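Local coordinates for protein glycine oxidase (Bacillus cereus ATCC 14579, PDB 7CYX) that probably oxidises glycine with molecular oxygen to glyoxylate, ammonium and hydrogen peroxide, using bound FAD, in the pathway of thiamine diphosphate biosynthesis, at residues 309-312 with 316-319. Numbering follows the deposited sequence.
Sequences PQSN and PYMG. With FAD (flavin-adenine dinucleotide), chain C.
S311 OG and the backbone N of N312 approach the phenol ring of Y317 obliquely, round its hydroxyl end. S311 OG lies 3.4 Å from Y317 CE1, nearly the same from CZ. Outside the two segments, the rings of W223 and H313 also meet the phenol, W223 by stacking and H313 with its plane turned by about 75°. Y317 carries its ring beside its own backbone N, with CG anti to the carbonyl carbon (chi1 -45°), and the hydroxyl ends 3.2 Å from N312 N and 3.5 Å from N312 CB. The hydroxyl has a hydrogen-bond partner in the carbonyl oxygen of G224, which fixes the far end of the buried ring. S311 points its side chain toward the other segment; OG, placed beside the carbonyl carbon (chi1 180°), hydrogen-bonds A315 O and so ties the strand end to the residue just before P316. The backbones come nearest at S311 and P316, whose CA atoms are 5.9 Å apart. Two residues back along the strand, P309 packs CG against FAD C5' at 3.8 Å, so the same strand end borders the cofactor's ribityl chain. The contact thus closes a short connection between two sheets: 299-311 is an outermost strand of the eight-stranded sheet, next to 225-236, whereas 317-318 edges the Rossmann-type FAD-binding sheet, antiparallel to 327-331, with Y317 and M318 packed against helix 360-365 and M318 also against helix 341-352.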
loop_
_atom_site.group_PDB
_atom_site.type_symbol
_atom_site.label_atom_id
_atom_site.label_comp_id
_atom_site.label_asym_id
_atom_site.label_seq_id
_atom_site.Cartn_x
_atom_site.Cartn_y
_atom_site.Cartn_z
ATOM N N PRO A 309 -18.314 -15.381 -5.088
ATOM C CA PRO A 309 -19.060 -15.857 -6.252
ATOM C C PRO A 309 -19.037 -17.388 -6.409
ATOM O O PRO A 309 -18.194 -17.923 -7.114
ATOM C CB PRO A 309 -18.324 -15.177 -7.410
ATOM C CG PRO A 309 -16.902 -15.113 -6.942
ATOM C CD PRO A 309 -16.957 -14.930 -5.431
ATOM N N GLN A 310 -19.997 -18.069 -5.778
ATOM C CA GLN A 310 -20.195 -19.495 -5.968
ATOM C C GLN A 310 -20.627 -19.756 -7.419
ATOM O O GLN A 310 -21.291 -18.944 -8.058
ATOM C CB GLN A 310 -21.202 -20.059 -4.970
ATOM C CG GLN A 310 -21.420 -21.574 -5.075
ATOM C CD GLN A 310 -20.141 -22.378 -5.147
ATOM O OE1 GLN A 310 -19.423 -22.365 -6.144
ATOM N NE2 GLN A 310 -19.858 -23.102 -4.081
ATOM N N SER A 311 -20.214 -20.921 -7.889
ATOM C CA SER A 311 -20.539 -21.419 -9.238
ATOM C C SER A 311 -21.737 -22.360 -9.112
ATOM O O SER A 311 -21.824 -23.054 -8.121
ATOM C CB SER A 311 -19.351 -22.154 -9.768
ATOM O OG SER A 311 -19.604 -22.647 -11.053
ATOM N N ASN A 312 -22.614 -22.407 -10.105
ATOM C CA ASN A 312 -23.727 -23.383 -10.023
ATOM C C ASN A 312 -23.172 -24.788 -10.269
ATOM O O ASN A 312 -23.739 -25.722 -9.732
ATOM C CB ASN A 312 -24.843 -23.077 -11.012
ATOM C CG ASN A 312 -25.782 -22.007 -10.520
ATOM O OD1 ASN A 312 -25.780 -21.670 -9.352
ATOM N ND2 ASN A 312 -26.581 -21.461 -11.411
ATOM N N PRO A 316 -15.327 -22.715 -11.465
ATOM C CA PRO A 316 -15.473 -21.535 -12.282
ATOM C C PRO A 316 -15.615 -21.871 -13.768
ATOM O O PRO A 316 -15.081 -22.843 -14.212
ATOM C CB PRO A 316 -14.140 -20.817 -12.059
ATOM C CG PRO A 316 -13.189 -21.916 -11.701
ATOM C CD PRO A 316 -14.015 -22.852 -10.863
ATOM N N TYR A 317 -16.362 -21.041 -14.478
ATOM C CA TYR A 317 -16.502 -21.212 -15.934
ATOM C C TYR A 317 -15.395 -20.391 -16.573
ATOM O O TYR A 317 -15.369 -19.197 -16.385
ATOM C CB TYR A 317 -17.852 -20.698 -16.409
ATOM C CG TYR A 317 -19.026 -21.116 -15.571
ATOM C CD1 TYR A 317 -19.433 -20.344 -14.512
ATOM C CD2 TYR A 317 -19.742 -22.262 -15.853
ATOM C CE1 TYR A 317 -20.519 -20.703 -13.747
ATOM C CE2 TYR A 317 -20.827 -22.642 -15.090
ATOM C CZ TYR A 317 -21.223 -21.851 -14.036
ATOM O OH TYR A 317 -22.293 -22.168 -13.266
ATOM N N MET A 318 -14.467 -21.061 -17.238
ATOM C CA MET A 318 -13.330 -20.405 -17.921
ATOM C C MET A 318 -13.287 -20.943 -19.348
ATOM O O MET A 318 -12.792 -22.047 -19.538
ATOM C CB MET A 318 -12.028 -20.757 -17.211
ATOM C CG MET A 318 -12.122 -20.646 -15.721
ATOM S SD MET A 318 -10.637 -19.940 -15.047
ATOM C CE MET A 318 -9.812 -21.423 -14.494
ATOM N N GLY A 319 -13.783 -20.172 -20.309
ATOM C CA GLY A 319 -13.861 -20.694 -21.662
ATOM C C GLY A 319 -14.599 -19.826 -22.659
ATOM O O GLY A 319 -15.133 -18.765 -22.343
HETATM P PA FAD C . -15.615 -9.578 -7.853
HETATM O O1A FAD C . -14.414 -9.078 -7.154
HETATM O O2A FAD C . -16.914 -9.519 -7.100
HETATM O O5B FAD C . -15.672 -8.827 -9.235
HETATM C C5B FAD C . -16.858 -8.800 -9.960
HETATM C C4B FAD C . -16.968 -7.379 -10.441
HETATM O O4B FAD C . -17.849 -7.360 -11.548
HETATM C C3B FAD C . -17.564 -6.460 -9.398
HETATM O O3B FAD C . -16.616 -5.391 -9.180
HETATM C C2B FAD C . -18.862 -5.929 -9.999
HETATM O O2B FAD C . -18.988 -4.513 -9.811
HETATM C C1B FAD C . -18.655 -6.180 -11.463
HETATM N N9A FAD C . -19.866 -6.388 -12.253
HETATM C C8A FAD C . -20.794 -7.339 -12.030
HETATM N N7A FAD C . -21.768 -7.264 -12.957
HETATM C C5A FAD C . -21.430 -6.286 -13.811
HETATM C C6A FAD C . -22.035 -5.717 -15.013
HETATM N N6A FAD C . -23.209 -6.236 -15.433
HETATM N N1A FAD C . -21.410 -4.669 -15.611
HETATM C C2A FAD C . -20.263 -4.183 -15.120
HETATM N N3A FAD C . -19.649 -4.659 -14.012
HETATM C C4A FAD C . -20.178 -5.703 -13.344
HETATM N N1 FAD C . -9.957 -15.999 -2.186
HETATM C C2 FAD C . -8.701 -16.520 -2.007
HETATM O O2 FAD C . -8.135 -16.932 -3.048
HETATM N N3 FAD C . -8.100 -16.584 -0.794
HETATM C C4 FAD C . -8.717 -16.081 0.298
HETATM O O4 FAD C . -8.190 -16.071 1.442
HETATM C C4X FAD C . -10.089 -15.530 0.159
HETATM N N5 FAD C . -10.773 -15.061 1.209
HETATM C C5X FAD C . -12.007 -14.542 1.053
HETATM C C6 FAD C . -12.672 -14.037 2.157
HETATM C C7 FAD C . -13.945 -13.511 2.018
HETATM C C7M FAD C . -14.688 -12.970 3.227
HETATM C C8 FAD C . -14.582 -13.460 0.707
HETATM C C8M FAD C . -15.973 -12.869 0.524
HETATM C C9 FAD C . -13.923 -13.952 -0.374
HETATM C C9A FAD C . -12.661 -14.491 -0.270
HETATM N N10 FAD C . -11.977 -14.969 -1.396
HETATM C C10 FAD C . -10.689 -15.513 -1.184
HETATM C "C1'" FAD C . -12.574 -15.056 -2.736
HETATM C "C2'" FAD C . -12.334 -13.951 -3.714
HETATM O "O2'" FAD C . -12.781 -12.726 -3.108
HETATM C "C3'" FAD C . -13.154 -14.259 -4.954
HETATM O "O3'" FAD C . -13.127 -15.675 -5.303
HETATM C "C4'" FAD C . -12.695 -13.289 -6.050
HETATM O "O4'" FAD C . -12.654 -11.946 -5.540
HETATM C "C5'" FAD C . -13.636 -13.249 -7.223
HETATM O "O5'" FAD C . -13.235 -12.163 -8.038
HETATM P P FAD C . -14.187 -11.676 -9.218
HETATM O O1P FAD C . -14.753 -12.841 -9.946
HETATM O O2P FAD C . -13.453 -10.583 -9.948
HETATM O O3P FAD C . -15.415 -11.124 -8.310
#